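Local coordinates for protein importin subunit beta-1 (Saccharomyces cerevisiae, PDB 5OWU) that carries proteins into the nucleus together with importin alpha, the adaptor that recognises the classical nuclear localization signal of the cargo, at residues I238-C249 with N279-F289; P769-F780 with M812-Y822. All coordinates share one frame; numbering follows the deposited sequence. Where two conformers were deposited one is given.

Contact 1 of 2, residues I238-C249 with N279-F289; sequences IEVQAAAFGCLC and NDKVASMTVEF
The Phe245 ring has CB of Met285 over one face, 4.0 Å from the ring centroid and offset toward the rim, while CB of Phe289 comes to its edge. These residues join successive HEAT repeats: helix 238-255 closes HEAT 6, helix 280-306 closes HEAT 7, and their segments 238-249 and 280-289 run almost parallel, with axes 9.7 Å apart at closest and 6° between their directions, as equivalent helices of stacked repeats do. Sulfur adds to the grip: SD of Met285 stands obliquely beside the Phe245 ring, 3.6 Å from CD2 of Phe245, a Met-aromatic contact. The Phe289 ring is met at its edge, by SG of Cys249 and, 4.1 Å from its CE1, by the carbonyl O of Leu248. Met285 is the knob of the interface, set into a hole lined by Ile238, Gln241, Ala242 and Phe245. Its CG lies anti to the carbonyl carbon (chi1 -62°) and the chain runs on extended, which carries CE to 3.6 Å from the carbonyl O of Ile238 and lets it touch CB of Ala242. No hydrogen bond crosses between the segments, so the fit rests on apolar and sulfur contacts. Leu248 and Phe289 also touch helix 260-274, the first helix of HEAT 7, Leu248 against Leu267 and Phe289 against Met263 and Thr271. Lys281 CG, anti to the backbone N (chi1 171°), lies against CD1 of Ile238, and the bend at chi2 brings CE near CB of Ala242. The same CD1 ends 3.7 Å from OD1 of Asn279, the N-cap oxygen that accepts from Val282 N at 3.2 Å and, weakly, from Lys281 N.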
loop_
_atom_site.group_PDB
_atom_site.type_symbol
_atom_site.label_atom_id
_atom_site.label_comp_id
_atom_site.label_asym_id
_atom_site.label_seq_id
_atom_site.Cartn_x
_atom_site.Cartn_y
_atom_site.Cartn_z
ATOM N N ILE A 238 14.285 -10.741 -25.898
ATOM C CA ILE A 238 13.256 -9.899 -25.299
ATOM C C ILE A 238 13.323 -9.935 -23.777
ATOM O O ILE A 238 13.004 -8.942 -23.114
ATOM C CB ILE A 238 11.866 -10.320 -25.815
ATOM C CG1 ILE A 238 10.808 -9.304 -25.373
ATOM C CG2 ILE A 238 11.511 -11.735 -25.341
ATOM C CD1 ILE A 238 9.420 -9.568 -25.929
ATOM N N GLU A 239 13.720 -11.067 -23.192
ATOM C CA GLU A 239 13.858 -11.127 -21.738
ATOM C C GLU A 239 15.018 -10.261 -21.260
ATOM O O GLU A 239 14.921 -9.600 -20.215
ATOM C CB GLU A 239 14.043 -12.577 -21.289
ATOM C CG GLU A 239 12.763 -13.397 -21.343
ATOM C CD GLU A 239 13.003 -14.878 -21.118
ATOM O OE1 GLU A 239 13.403 -15.254 -19.994
ATOM O OE2 GLU A 239 12.801 -15.664 -22.068
ATOM N N VAL A 240 16.122 -10.250 -22.011
ATOM C CA VAL A 240 17.232 -9.358 -21.690
ATOM C C VAL A 240 16.759 -7.912 -21.718
ATOM O O VAL A 240 17.042 -7.131 -20.804
ATOM C CB VAL A 240 18.405 -9.593 -22.661
ATOM C CG1 VAL A 240 19.471 -8.496 -22.534
ATOM C CG2 VAL A 240 19.025 -10.948 -22.401
ATOM N N GLN A 241 16.026 -7.536 -22.769
ATOM C CA GLN A 241 15.452 -6.196 -22.835
ATOM C C GLN A 241 14.607 -5.903 -21.603
ATOM O O GLN A 241 14.764 -4.860 -20.964
ATOM C CB GLN A 241 14.607 -6.045 -24.103
ATOM C CG GLN A 241 15.405 -5.973 -25.387
ATOM C CD GLN A 241 14.516 -5.774 -26.604
ATOM O OE1 GLN A 241 13.358 -6.190 -26.612
ATOM N NE2 GLN A 241 15.053 -5.126 -27.632
ATOM N N ALA A 242 13.697 -6.816 -21.256
ATOM C CA ALA A 242 12.824 -6.586 -20.108
ATOM C C ALA A 242 13.640 -6.330 -18.844
ATOM O O ALA A 242 13.373 -5.383 -18.094
ATOM C CB ALA A 242 11.884 -7.778 -19.917
ATOM N N ALA A 243 14.655 -7.160 -18.603
ATOM C CA ALA A 243 15.501 -6.957 -17.431
ATOM C C ALA A 243 16.199 -5.602 -17.478
ATOM O O ALA A 243 16.252 -4.877 -16.472
ATOM C CB ALA A 243 16.522 -8.091 -17.337
ATOM N N ALA A 244 16.737 -5.237 -18.644
ATOM C CA ALA A 244 17.457 -3.978 -18.759
ATOM C C ALA A 244 16.533 -2.791 -18.508
ATOM O O ALA A 244 16.932 -1.809 -17.872
ATOM C CB ALA A 244 18.117 -3.877 -20.134
ATOM N N PHE A 245 15.292 -2.866 -18.992
ATOM C CA PHE A 245 14.330 -1.797 -18.742
ATOM C C PHE A 245 13.917 -1.743 -17.276
ATOM O O PHE A 245 13.698 -0.652 -16.740
ATOM C CB PHE A 245 13.104 -1.960 -19.649
ATOM C CG PHE A 245 13.179 -1.147 -20.910
ATOM C CD1 PHE A 245 12.946 0.216 -20.880
ATOM C CD2 PHE A 245 13.489 -1.742 -22.124
ATOM C CE1 PHE A 245 13.021 0.975 -22.041
ATOM C CE2 PHE A 245 13.564 -0.988 -23.288
ATOM C CZ PHE A 245 13.329 0.368 -23.245
ATOM N N GLY A 246 13.817 -2.890 -16.602
ATOM C CA GLY A 246 13.645 -2.856 -15.154
ATOM C C GLY A 246 14.755 -2.068 -14.483
ATOM O O GLY A 246 14.507 -1.209 -13.622
ATOM N N CYS A 247 15.998 -2.333 -14.896
ATOM C CA CYS A 247 17.137 -1.566 -14.394
ATOM C C CYS A 247 16.975 -0.085 -14.670
ATOM O O CYS A 247 17.164 0.755 -13.783
ATOM C CB CYS A 247 18.428 -2.047 -15.043
ATOM S SG CYS A 247 19.128 -3.431 -14.248
ATOM N N LEU A 248 16.661 0.262 -15.917
ATOM C CA LEU A 248 16.546 1.669 -16.275
ATOM C C LEU A 248 15.498 2.366 -15.426
ATOM O O LEU A 248 15.721 3.486 -14.958
ATOM C CB LEU A 248 16.202 1.823 -17.760
ATOM C CG LEU A 248 17.319 2.097 -18.757
ATOM C CD1 LEU A 248 16.698 2.332 -20.125
ATOM C CD2 LEU A 248 18.184 3.287 -18.352
ATOM N N CYS A 249 14.343 1.727 -15.216
ATOM C CA CYS A 249 13.292 2.375 -14.440
ATOM C C CYS A 249 13.743 2.596 -13.006
ATOM O O CYS A 249 13.531 3.677 -12.433
ATOM C CB CYS A 249 12.012 1.539 -14.473
ATOM S SG CYS A 249 11.205 1.492 -16.091
ATOM N N ASN A 279 5.346 -5.404 -31.033
ATOM C CA ASN A 279 5.368 -6.362 -29.934
ATOM C C ASN A 279 4.867 -5.673 -28.669
ATOM O O ASN A 279 5.466 -4.688 -28.220
ATOM C CB ASN A 279 6.780 -6.903 -29.723
ATOM C CG ASN A 279 6.839 -7.974 -28.657
ATOM O OD1 ASN A 279 6.586 -7.710 -27.482
ATOM N ND2 ASN A 279 7.185 -9.191 -29.058
ATOM N N ASP A 280 3.782 -6.199 -28.088
ATOM C CA ASP A 280 3.148 -5.531 -26.954
ATOM C C ASP A 280 4.059 -5.494 -25.734
ATOM O O ASP A 280 3.997 -4.544 -24.947
ATOM C CB ASP A 280 1.825 -6.218 -26.597
ATOM C CG ASP A 280 0.781 -6.092 -27.691
ATOM O OD1 ASP A 280 0.953 -5.262 -28.606
ATOM O OD2 ASP A 280 -0.225 -6.825 -27.628
ATOM N N LYS A 281 4.908 -6.507 -25.557
ATOM C CA LYS A 281 5.790 -6.538 -24.392
ATOM C C LYS A 281 6.855 -5.443 -24.476
ATOM O O LYS A 281 7.117 -4.733 -23.494
ATOM C CB LYS A 281 6.431 -7.924 -24.272
ATOM C CG LYS A 281 7.552 -8.060 -23.228
ATOM C CD LYS A 281 7.019 -8.407 -21.853
ATOM C CE LYS A 281 8.153 -8.772 -20.900
ATOM N NZ LYS A 281 8.825 -10.045 -21.296
ATOM N N VAL A 282 7.483 -5.298 -25.643
ATOM C CA VAL A 282 8.494 -4.256 -25.834
ATOM C C VAL A 282 7.881 -2.881 -25.582
ATOM O O VAL A 282 8.358 -2.089 -24.743
ATOM C CB VAL A 282 9.088 -4.354 -27.251
ATOM C CG1 VAL A 282 10.164 -3.291 -27.470
ATOM C CG2 VAL A 282 9.650 -5.757 -27.505
ATOM N N ALA A 283 6.806 -2.582 -26.318
ATOM C CA ALA A 283 6.115 -1.315 -26.140
ATOM C C ALA A 283 5.787 -1.090 -24.675
ATOM O O ALA A 283 6.010 0.004 -24.140
ATOM C CB ALA A 283 4.847 -1.283 -26.993
ATOM N N SER A 284 5.283 -2.128 -24.000
ATOM C CA SER A 284 4.967 -2.011 -22.581
ATOM C C SER A 284 6.183 -1.574 -21.781
ATOM O O SER A 284 6.065 -0.755 -20.859
ATOM C CB SER A 284 4.437 -3.343 -22.040
ATOM O OG SER A 284 3.162 -3.636 -22.570
ATOM N N MET A 285 7.361 -2.113 -22.115
ATOM C CA MET A 285 8.588 -1.687 -21.439
ATOM C C MET A 285 8.778 -0.180 -21.551
ATOM O O MET A 285 9.048 0.510 -20.551
ATOM C CB MET A 285 9.805 -2.393 -22.036
ATOM C CG MET A 285 9.819 -3.893 -21.899
ATOM S SD MET A 285 11.284 -4.558 -22.721
ATOM C CE MET A 285 10.676 -6.166 -23.223
ATOM N N THR A 286 8.663 0.352 -22.773
ATOM C CA THR A 286 8.882 1.791 -22.929
ATOM C C THR A 286 7.839 2.581 -22.148
ATOM O O THR A 286 8.152 3.598 -21.502
ATOM C CB THR A 286 8.861 2.190 -24.408
ATOM O OG1 THR A 286 7.523 2.123 -24.918
ATOM C CG2 THR A 286 9.758 1.280 -25.226
ATOM N N VAL A 287 6.591 2.109 -22.175
ATOM C CA VAL A 287 5.533 2.783 -21.435
ATOM C C VAL A 287 5.899 2.865 -19.960
ATOM O O VAL A 287 5.817 3.933 -19.344
ATOM C CB VAL A 287 4.189 2.067 -21.651
ATOM C CG1 VAL A 287 3.109 2.657 -20.747
ATOM C CG2 VAL A 287 3.768 2.180 -23.103
ATOM N N GLU A 288 6.326 1.740 -19.375
ATOM C CA GLU A 288 6.670 1.744 -17.958
ATOM C C GLU A 288 7.790 2.731 -17.675
ATOM O O GLU A 288 7.796 3.390 -16.627
ATOM C CB GLU A 288 7.068 0.339 -17.495
ATOM C CG GLU A 288 7.560 0.280 -16.046
ATOM C CD GLU A 288 6.529 0.789 -15.050
ATOM O OE1 GLU A 288 5.318 0.756 -15.368
ATOM O OE2 GLU A 288 6.930 1.223 -13.947
ATOM N N PHE A 289 8.751 2.845 -18.593
ATOM C CA PHE A 289 9.808 3.841 -18.414
ATOM C C PHE A 289 9.236 5.255 -18.310
ATOM O O PHE A 289 9.605 6.041 -17.417
ATOM C CB PHE A 289 10.798 3.747 -19.571
ATOM C CG PHE A 289 11.971 4.662 -19.425
ATOM C CD1 PHE A 289 12.882 4.458 -18.413
ATOM C CD2 PHE A 289 12.157 5.727 -20.285
ATOM C CE1 PHE A 289 13.966 5.284 -18.259
ATOM C CE2 PHE A 289 13.252 6.566 -20.132
ATOM C CZ PHE A 289 14.151 6.339 -19.111
#

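Contact 2 of 2, residues P769-F780 with M812-Y822; sequences PEALFPYVGTIF and MFPDGSIKQFY
This is an apolar, largely aromatic contact near the C-terminal end of the superhelix, where the turn-rich segment 812-822, running from the end of HEAT 18 into HEAT 19, packs on segment 769-780, which leads into HEAT 18. No hydrogen bond passes between the segments; rings do the work. CB of Phe821 sits over the centre of the Phe780 ring, 3.9 Å from its centroid and 6° off the normal, a CH-pi contact. The rings of these two residues are nearly parallel but slid so far apart that they barely overlap. Phe780 also turns its edge to the face of Tyr822, CZ to CZ at 3.6 Å and the planes at 78°, which makes a small aromatic cluster. With an alanine at Phe780 the ring is gone, and a gap is likely to open between Phe821 CB and the face of Tyr822, leaving both rings freer to shift. Where the Phe821 ring reaches helix 776-788 it finds a glycine: its CZ lies 3.6 Å from CA of Gly777, and a side chain there would be tight against it. CG1 of Val776 flanks the same ring at CE2. Farther back, Phe813 takes CB of Pro769 over one face, CD2 of Leu772 at its edge, and CE2 meets CD1 of Phe773 at 3.7 Å, those two rings being oblique. With its CG anti to the backbone N (chi1 179°), Phe773 swings its ring toward the turn, and CE1 reaches CB of Ser817 at 3.7 Å. Around the contact, Leu772 and Met812 both lean on Val762 of helix 741-764, and Ile818 and Tyr822 pack on Ile809 of helix 796-812, whose Ile806 O is hydrogen-bonded to Tyr822 OH; helix 842-860 borders Ile818 and Tyr822 through Gln858.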
loop_
_atom_site.group_PDB
_atom_site.type_symbol
_atom_site.label_atom_id
_atom_site.label_comp_id
_atom_site.label_asym_id
_atom_site.label_seq_id
_atom_site.Cartn_x
_atom_site.Cartn_y
_atom_site.Cartn_z
ATOM N N PRO A 769 -6.283 17.057 37.262
ATOM C CA PRO A 769 -4.899 17.289 36.814
ATOM C C PRO A 769 -3.864 16.546 37.634
ATOM O O PRO A 769 -2.802 16.208 37.102
ATOM C CB PRO A 769 -4.740 18.810 36.950
ATOM C CG PRO A 769 -5.763 19.214 37.951
ATOM C CD PRO A 769 -6.926 18.293 37.732
ATOM N N GLU A 770 -4.133 16.274 38.915
ATOM C CA GLU A 770 -3.161 15.544 39.720
ATOM C C GLU A 770 -2.987 14.118 39.221
ATOM O O GLU A 770 -1.915 13.526 39.390
ATOM C CB GLU A 770 -3.574 15.546 41.197
ATOM C CG GLU A 770 -4.823 14.731 41.528
ATOM C CD GLU A 770 -6.117 15.426 41.132
ATOM O OE1 GLU A 770 -6.059 16.516 40.516
ATOM O OE2 GLU A 770 -7.196 14.876 41.446
ATOM N N ALA A 771 -4.021 13.549 38.604
ATOM C CA ALA A 771 -3.896 12.209 38.052
ATOM C C ALA A 771 -3.092 12.213 36.759
ATOM O O ALA A 771 -2.364 11.254 36.475
ATOM C CB ALA A 771 -5.282 11.609 37.817
ATOM N N LEU A 772 -3.208 13.280 35.962
ATOM C CA LEU A 772 -2.515 13.331 34.680
ATOM C C LEU A 772 -1.072 13.803 34.820
ATOM O O LEU A 772 -0.227 13.460 33.982
ATOM C CB LEU A 772 -3.268 14.256 33.715
ATOM C CG LEU A 772 -2.736 14.316 32.282
ATOM C CD1 LEU A 772 -3.101 13.053 31.530
ATOM C CD2 LEU A 772 -3.252 15.548 31.548
ATOM N N PHE A 773 -0.773 14.557 35.878
ATOM C CA PHE A 773 0.498 15.276 35.987
ATOM C C PHE A 773 1.728 14.437 35.664
ATOM O O PHE A 773 2.573 14.904 34.881
ATOM C CB PHE A 773 0.610 15.879 37.394
ATOM C CG PHE A 773 1.896 16.621 37.634
ATOM C CD1 PHE A 773 2.182 17.781 36.932
ATOM C CD2 PHE A 773 2.815 16.162 38.563
ATOM C CE1 PHE A 773 3.362 18.468 37.148
ATOM C CE2 PHE A 773 4.003 16.849 38.782
ATOM C CZ PHE A 773 4.271 17.999 38.072
ATOM N N PRO A 774 1.908 13.230 36.210
ATOM C CA PRO A 774 3.163 12.500 35.965
ATOM C C PRO A 774 3.317 11.950 34.555
ATOM O O PRO A 774 4.338 11.310 34.272
ATOM C CB PRO A 774 3.109 11.361 36.999
ATOM C CG PRO A 774 1.661 11.177 37.284
ATOM C CD PRO A 774 1.060 12.541 37.204
ATOM N N TYR A 775 2.353 12.173 33.663
ATOM C CA TYR A 775 2.413 11.659 32.302
ATOM C C TYR A 775 2.546 12.756 31.257
ATOM O O TYR A 775 2.619 12.449 30.060
ATOM C CB TYR A 775 1.162 10.820 32.010
ATOM C CG TYR A 775 0.927 9.757 33.048
ATOM C CD1 TYR A 775 1.761 8.655 33.128
ATOM C CD2 TYR A 775 -0.115 9.863 33.960
ATOM C CE1 TYR A 775 1.563 7.684 34.071
ATOM C CE2 TYR A 775 -0.318 8.893 34.919
ATOM C CZ TYR A 775 0.523 7.806 34.969
ATOM O OH TYR A 775 0.334 6.834 35.918
ATOM N N VAL A 776 2.585 14.023 31.674
ATOM C CA VAL A 776 2.594 15.127 30.717
ATOM C C VAL A 776 3.807 15.032 29.801
ATOM O O VAL A 776 3.690 15.147 28.574
ATOM C CB VAL A 776 2.542 16.476 31.456
ATOM C CG1 VAL A 776 2.756 17.638 30.500
ATOM C CG2 VAL A 776 1.208 16.631 32.157
ATOM N N GLY A 777 4.994 14.827 30.378
ATOM C CA GLY A 777 6.189 14.717 29.556
ATOM C C GLY A 777 6.094 13.591 28.544
ATOM O O GLY A 777 6.506 13.741 27.394
ATOM N N THR A 778 5.561 12.442 28.967
ATOM C CA THR A 778 5.339 11.327 28.048
ATOM C C THR A 778 4.451 11.744 26.878
ATOM O O THR A 778 4.745 11.453 25.704
ATOM C CB THR A 778 4.710 10.163 28.821
ATOM O OG1 THR A 778 5.694 9.569 29.673
ATOM C CG2 THR A 778 4.157 9.100 27.891
ATOM N N ILE A 779 3.346 12.427 27.182
ATOM C CA ILE A 779 2.437 12.853 26.124
ATOM C C ILE A 779 3.149 13.812 25.184
ATOM O O ILE A 779 2.995 13.737 23.959
ATOM C CB ILE A 779 1.172 13.477 26.739
ATOM C CG1 ILE A 779 0.410 12.405 27.537
ATOM C CG2 ILE A 779 0.269 14.074 25.653
ATOM C CD1 ILE A 779 -0.683 12.948 28.398
ATOM N N PHE A 780 3.973 14.705 25.739
ATOM C CA PHE A 780 4.690 15.652 24.896
ATOM C C PHE A 780 5.719 14.954 24.019
ATOM O O PHE A 780 5.934 15.377 22.878
ATOM C CB PHE A 780 5.337 16.735 25.757
ATOM C CG PHE A 780 4.522 17.984 25.839
ATOM C CD1 PHE A 780 4.695 18.990 24.909
ATOM C CD2 PHE A 780 3.559 18.144 26.826
ATOM C CE1 PHE A 780 3.939 20.142 24.969
ATOM C CE2 PHE A 780 2.803 19.292 26.891
ATOM C CZ PHE A 780 2.990 20.292 25.956
ATOM N N MET A 812 -5.213 22.716 31.699
ATOM C CA MET A 812 -5.447 21.955 32.919
ATOM C C MET A 812 -4.494 22.343 34.042
ATOM O O MET A 812 -4.802 22.105 35.215
ATOM C CB MET A 812 -5.316 20.464 32.639
ATOM C CG MET A 812 -6.475 19.884 31.864
ATOM S SD MET A 812 -6.213 18.160 31.486
ATOM C CE MET A 812 -6.018 17.478 33.129
ATOM N N PHE A 813 -3.324 22.897 33.724
ATOM C CA PHE A 813 -2.346 23.236 34.757
ATOM C C PHE A 813 -2.047 24.731 34.736
ATOM O O PHE A 813 -1.075 25.167 34.094
ATOM C CB PHE A 813 -1.057 22.437 34.562
ATOM C CG PHE A 813 -1.232 20.939 34.678
ATOM C CD1 PHE A 813 -1.570 20.179 33.571
ATOM C CD2 PHE A 813 -1.037 20.292 35.894
ATOM C CE1 PHE A 813 -1.720 18.806 33.671
ATOM C CE2 PHE A 813 -1.185 18.915 36.001
ATOM C CZ PHE A 813 -1.527 18.174 34.891
ATOM N N PRO A 814 -2.832 25.564 35.424
ATOM C CA PRO A 814 -2.477 26.985 35.533
ATOM C C PRO A 814 -1.433 27.282 36.598
ATOM O O PRO A 814 -1.029 28.440 36.729
ATOM C CB PRO A 814 -3.819 27.639 35.877
ATOM C CG PRO A 814 -4.526 26.606 36.678
ATOM C CD PRO A 814 -4.116 25.267 36.095
ATOM N N ASP A 815 -0.985 26.278 37.353
ATOM C CA ASP A 815 0.009 26.493 38.397
ATOM C C ASP A 815 1.416 26.695 37.852
ATOM O O ASP A 815 2.322 26.985 38.638
ATOM C CB ASP A 815 0.013 25.307 39.372
ATOM C CG ASP A 815 0.221 23.973 38.675
ATOM O OD1 ASP A 815 -0.139 23.853 37.486
ATOM O OD2 ASP A 815 0.746 23.043 39.325
ATOM N N GLY A 816 1.632 26.541 36.549
ATOM C CA GLY A 816 2.971 26.648 36.004
ATOM C C GLY A 816 3.822 25.412 36.191
ATOM O O GLY A 816 5.011 25.445 35.867
ATOM N N SER A 817 3.243 24.317 36.694
ATOM C CA SER A 817 4.001 23.099 36.970
ATOM C C SER A 817 4.485 22.397 35.703
ATOM O O SER A 817 5.362 21.529 35.792
ATOM C CB SER A 817 3.152 22.121 37.794
ATOM O OG SER A 817 1.839 21.998 37.276
ATOM N N ILE A 818 3.919 22.718 34.540
ATOM C CA ILE A 818 4.343 22.102 33.291
ATOM C C ILE A 818 4.815 23.146 32.276
ATOM O O ILE A 818 4.957 22.846 31.091
ATOM C CB ILE A 818 3.223 21.219 32.708
ATOM C CG1 ILE A 818 2.002 22.060 32.313
ATOM C CG2 ILE A 818 2.824 20.151 33.720
ATOM C CD1 ILE A 818 0.977 21.290 31.492
ATOM N N LYS A 819 5.082 24.371 32.727
ATOM C CA LYS A 819 5.466 25.425 31.792
ATOM C C LYS A 819 6.791 25.128 31.099
ATOM O O LYS A 819 7.038 25.654 30.015
ATOM C CB LYS A 819 5.541 26.769 32.516
ATOM C CG LYS A 819 6.655 26.878 33.544
ATOM C CD LYS A 819 6.631 28.244 34.216
ATOM C CE LYS A 819 7.723 28.384 35.259
ATOM N NZ LYS A 819 7.689 29.720 35.913
ATOM N N GLN A 820 7.633 24.275 31.688
ATOM C CA GLN A 820 8.912 23.918 31.083
ATOM C C GLN A 820 8.760 23.290 29.697
ATOM O O GLN A 820 9.733 23.250 28.935
ATOM C CB GLN A 820 9.677 22.951 31.989
ATOM C CG GLN A 820 8.948 21.643 32.286
ATOM C CD GLN A 820 8.050 21.715 33.510
ATOM O OE1 GLN A 820 7.738 22.797 34.006
ATOM N NE2 GLN A 820 7.624 20.555 33.998
ATOM N N PHE A 821 7.582 22.758 29.362
ATOM C CA PHE A 821 7.372 22.181 28.037
ATOM C C PHE A 821 6.989 23.220 26.990
ATOM O O PHE A 821 7.123 22.949 25.791
ATOM C CB PHE A 821 6.279 21.117 28.084
ATOM C CG PHE A 821 6.578 19.993 29.024
ATOM C CD1 PHE A 821 7.451 18.984 28.658
ATOM C CD2 PHE A 821 5.996 19.957 30.280
ATOM C CE1 PHE A 821 7.741 17.950 29.537
ATOM C CE2 PHE A 821 6.279 18.925 31.164
ATOM C CZ PHE A 821 7.150 17.924 30.792
ATOM N N TYR A 822 6.524 24.399 27.405
ATOM C CA TYR A 822 5.910 25.346 26.479
ATOM C C TYR A 822 6.875 26.408 25.966
ATOM O O TYR A 822 6.433 27.339 25.284
ATOM C CB TYR A 822 4.700 25.999 27.148
ATOM C CG TYR A 822 3.565 25.014 27.283
ATOM C CD1 TYR A 822 3.508 24.137 28.356
ATOM C CD2 TYR A 822 2.580 24.922 26.306
ATOM C CE1 TYR A 822 2.487 23.214 28.469
ATOM C CE2 TYR A 822 1.556 24.000 26.413
ATOM C CZ TYR A 822 1.517 23.148 27.492
ATOM O OH TYR A 822 0.492 22.236 27.600
#

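How the contacts relate
The two contacts share no helix and lie on opposite sides of the chain's centre, with centres about 59 Å apart and nearest atoms about 38 Å apart. Contact 1 is the nearer to that centre, about 25 Å against 38 Å, yet both are only partly buried, each mixing buried residues with a more exposed margin. Contact 1 joins HEAT 6 to HEAT 7; contact 2 sits at the passage from HEAT 18 to HEAT 19. Neither has a hydrogen bond between its segments, and they bury similar areas, 603 and 594 Å². Contact 1 pairs two parallel helices through a methionine knob and sulfur-ring contacts, whereas contact 2 relies mainly on aromatic rings, with aliphatic side chains between them.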